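Type IV secretion system protein DotB (Yersinia pseudotuberculosis IP 31758, PDB 6GEF) probably hydrolyses ATP as a hexameric AAA+ motor of the GSP E family that serves type IVb secretion. Local coordinates at residues A[388-391]-A[392-396]; A[294-297]-A[298-302]. All blocks are in the same frame, centred on the assembly; numbering follows the deposited sequence.

Interaction 1. Residues A[388-391]-A[392-396]; sequences GIID and GHVAK
The first turn of helix 392-400 opens at its N-cap residue, Asp-391, whose backbone takes the first bond: Ala-395 N donates to Asp-391 O at 2.8 Å, with an N-H...O angle of 150°. The Asp-391 carboxylate makes no capping bond; through OD1 it comes within 3.8 Å of Val-394 CG2. Ile-390 packs against Val-394 and Ala-395 with its apolar side chain. In Val-394, CG1 lies anti to the carbonyl carbon (chi1 -50°), which leaves CG2 between N and C, where it meets Ile-390 CB at an angle. CG1 of Ile-390 stands between its own N and carbonyl carbon (chi1 73°), and from there the extended branch carries CD1 to 3.4 Å from Ala-395 CB. One isoleucine thus packs on two successive residues of the turn. The loop leading in starts where helix 377-386 ends in a Schellman motif, with Gly-388 at C-prime. His-385 of that helix bonds through ND1 to Ile-390 O, Leu-384 packs against Ile-390, and Ala-381 and His-385 against Ala-395, while Thr-332, in the loop between strands 320-330 and 336-344, pairs with the backbone of Ile-389.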
# COMPACT_ATOMS: atom_id res chain seq x y z
N GLY A 388 23.66 -43.14 38.03
CA GLY A 388 24.28 -42.12 38.83
C GLY A 388 24.72 -40.87 38.09
O GLY A 388 25.52 -40.11 38.58
N ILE A 389 24.21 -40.68 36.87
CA ILE A 389 24.62 -39.57 36.04
C ILE A 389 23.95 -38.27 36.48
O ILE A 389 24.55 -37.20 36.37
CB ILE A 389 24.38 -39.88 34.55
CG1 ILE A 389 25.34 -40.99 34.10
CG2 ILE A 389 24.53 -38.62 33.69
CD1 ILE A 389 25.58 -41.03 32.60
N ILE A 390 22.71 -38.32 36.95
CA ILE A 390 21.96 -37.15 37.36
C ILE A 390 21.42 -37.35 38.77
O ILE A 390 21.21 -38.49 39.21
CB ILE A 390 20.81 -36.83 36.36
CG1 ILE A 390 19.68 -37.83 36.50
CG2 ILE A 390 21.33 -36.76 34.94
CD1 ILE A 390 18.50 -37.54 35.59
N ASP A 391 21.17 -36.26 39.45
CA ASP A 391 20.57 -36.29 40.77
C ASP A 391 19.09 -36.67 40.67
O ASP A 391 18.46 -36.58 39.61
CB ASP A 391 20.69 -34.96 41.49
CG ASP A 391 21.99 -34.22 41.13
OD1 ASP A 391 22.39 -34.28 39.93
OD2 ASP A 391 22.56 -33.55 42.02
N GLY A 392 18.52 -37.09 41.79
CA GLY A 392 17.12 -37.42 41.84
C GLY A 392 16.20 -36.24 41.53
O GLY A 392 15.15 -36.42 40.92
N HIS A 393 16.60 -35.05 41.92
CA HIS A 393 15.83 -33.85 41.61
C HIS A 393 15.83 -33.58 40.12
O HIS A 393 14.76 -33.52 39.48
CB HIS A 393 16.37 -32.65 42.39
CG HIS A 393 16.23 -32.79 43.88
ND1 HIS A 393 15.27 -32.10 44.59
CD2 HIS A 393 16.90 -33.55 44.79
CE1 HIS A 393 15.36 -32.41 45.87
NE2 HIS A 393 16.33 -33.29 46.01
N VAL A 394 17.00 -33.43 39.52
CA VAL A 394 17.09 -33.22 38.08
C VAL A 394 16.42 -34.35 37.31
O VAL A 394 15.84 -34.14 36.26
CB VAL A 394 18.57 -33.03 37.63
CG1 VAL A 394 19.26 -32.00 38.49
CG2 VAL A 394 19.31 -34.33 37.69
N ALA A 395 16.47 -35.57 37.85
CA ALA A 395 15.76 -36.69 37.24
C ALA A 395 14.26 -36.46 37.27
O ALA A 395 13.57 -36.64 36.26
CB ALA A 395 16.13 -37.99 37.92
N LYS A 396 13.73 -36.04 38.42
CA LYS A 396 12.31 -35.73 38.52
C LYS A 396 11.90 -34.64 37.51
O LYS A 396 10.96 -34.84 36.74
CB LYS A 396 11.96 -35.30 39.95
CG LYS A 396 10.63 -34.57 40.10
CD LYS A 396 10.50 -33.95 41.47
CE LYS A 396 9.03 -33.70 41.80
NZ LYS A 396 8.31 -34.96 42.15

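Interaction 2. Residues A[294-297]-A[298-302]; sequences SAVM and RRLIS
Ala-295 O is gripped twice: Arg-299 N donates to it at 2.9 Å with an N-H...O angle of 141°, and Ser-290 OG adds a weak bond from the loop before the helix. Arg-299 CB sits 3.2 Å from the same oxygen. One residue back, Arg-298 N donates to Ser-294 O at 2.9 Å and is straighter, at 170°. CB and CG of Arg-298 both lie 3.6 Å from Ser-294 O, CG being placed beside its own backbone N (chi1 -81°), before the chain leads off. The next two i-to-i+4 bonds, Leu-300 N to Val-296 O and Ile-301 N to Met-297 O, are also straighter at hydrogen than the Arg-299 bond. These are regular alpha-helical turns of helix 293-302, which follows strand 284-288 of the parallel core of the P-loop NTPase domain. Side chains spaced four apart add little to the backbone grip: Val-296 CG2 and Leu-300 CD1 are 4.5 Å apart, Met-297 CG and Ile-301 CD1 4.4 Å. Each pair shares a neighbour instead. Val-296 and Leu-300 pack on Met-181 of strand 179-183, Met-297 and Ile-301 on Val-362 of helix 362-372, and Leu-316 of helix 306-319 takes both Leu-300 and Met-297, with Ile-313 beside Ile-301. Arg-299 NE forms a salt bridge with Asp-315 OD1 of a second subunit, whose Tyr-314 packs on Arg-299 and on Ser-302. Ser-302 OG also bonds back to Arg-299 O.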
# COMPACT_ATOMS: atom_id res chain seq x y z
N SER A 294 5.02 -35.14 21.69
CA SER A 294 3.66 -34.63 21.78
C SER A 294 3.59 -33.12 21.48
O SER A 294 2.79 -32.69 20.64
CB SER A 294 3.09 -34.92 23.18
OG SER A 294 2.19 -33.88 23.59
N ALA A 295 4.46 -32.37 22.13
CA ALA A 295 4.43 -30.92 21.95
C ALA A 295 4.79 -30.53 20.53
O ALA A 295 4.29 -29.52 20.02
CB ALA A 295 5.37 -30.24 22.96
N VAL A 296 5.66 -31.31 19.88
CA VAL A 296 6.03 -31.02 18.50
C VAL A 296 4.86 -31.27 17.59
O VAL A 296 4.55 -30.48 16.66
CB VAL A 296 7.31 -31.74 18.09
CG1 VAL A 296 7.83 -32.55 19.26
CG2 VAL A 296 7.08 -32.58 16.87
N MET A 297 4.20 -32.41 17.73
CA MET A 297 2.97 -32.68 17.00
C MET A 297 1.98 -31.53 17.17
O MET A 297 1.53 -30.91 16.21
CB MET A 297 2.36 -34.00 17.45
CG MET A 297 2.11 -34.99 16.31
SD MET A 297 3.60 -35.47 15.48
CE MET A 297 2.87 -36.76 14.39
N ARG A 298 1.60 -31.24 18.42
CA ARG A 298 0.74 -30.11 18.70
C ARG A 298 1.18 -28.82 17.94
O ARG A 298 0.37 -28.19 17.29
CB ARG A 298 0.76 -29.80 20.21
CG ARG A 298 -0.12 -30.65 21.04
CD ARG A 298 -1.58 -30.44 20.64
NE ARG A 298 -2.42 -29.85 21.66
CZ ARG A 298 -2.60 -30.35 22.88
NH1 ARG A 298 -1.88 -31.41 23.30
NH2 ARG A 298 -3.49 -29.75 23.70
N ARG A 299 2.48 -28.53 17.99
CA ARG A 299 2.95 -27.27 17.50
C ARG A 299 2.83 -27.21 15.98
O ARG A 299 2.38 -26.21 15.40
CB ARG A 299 4.40 -27.03 17.94
CG ARG A 299 5.10 -25.86 17.23
CD ARG A 299 5.66 -24.86 18.23
NE ARG A 299 5.92 -23.58 17.64
CZ ARG A 299 7.01 -23.24 16.97
NH1 ARG A 299 7.97 -24.15 16.75
NH2 ARG A 299 7.13 -22.00 16.48
N LEU A 300 3.29 -28.25 15.30
CA LEU A 300 3.16 -28.30 13.84
C LEU A 300 1.71 -28.27 13.43
O LEU A 300 1.35 -27.58 12.46
CB LEU A 300 3.87 -29.54 13.29
CG LEU A 300 5.37 -29.66 13.53
CD1 LEU A 300 5.87 -30.93 12.89
CD2 LEU A 300 6.07 -28.39 13.06
N ILE A 301 0.85 -29.01 14.13
CA ILE A 301 -0.57 -29.03 13.77
C ILE A 301 -1.20 -27.66 13.94
O ILE A 301 -2.08 -27.29 13.16
CB ILE A 301 -1.30 -30.12 14.60
CG1 ILE A 301 -1.01 -31.51 14.02
CG2 ILE A 301 -2.80 -29.86 14.70
CD1 ILE A 301 -1.36 -32.62 14.99
N SER A 302 -0.77 -26.91 14.95
CA SER A 302 -1.39 -25.62 15.24
C SER A 302 -1.31 -24.67 14.04
O SER A 302 -2.18 -23.84 13.85
CB SER A 302 -0.77 -25.00 16.48
OG SER A 302 0.58 -24.63 16.25

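In the fold
From the N terminus, the chain passes through the antiparallel sheet and the first strands of the mixed sheet before reaching interaction 2, within helix 293-302, which lies against the mixed sheet and reaches a neighbouring subunit. The chain then runs on through helix 306-319, strands 320-330 and 336-344 and three further helices to interaction 1, at the start of the last helix, 392-400. Interaction 1 closes one turn, while interaction 2 spans overlapping turns of one helix; they lie in series, neither nesting nor crossing. They are about 28 Å apart between centres and about 16 Å between nearest atoms. Interaction 1 ties the C-terminal helix pair to the loop between strands 320-330 and 336-344.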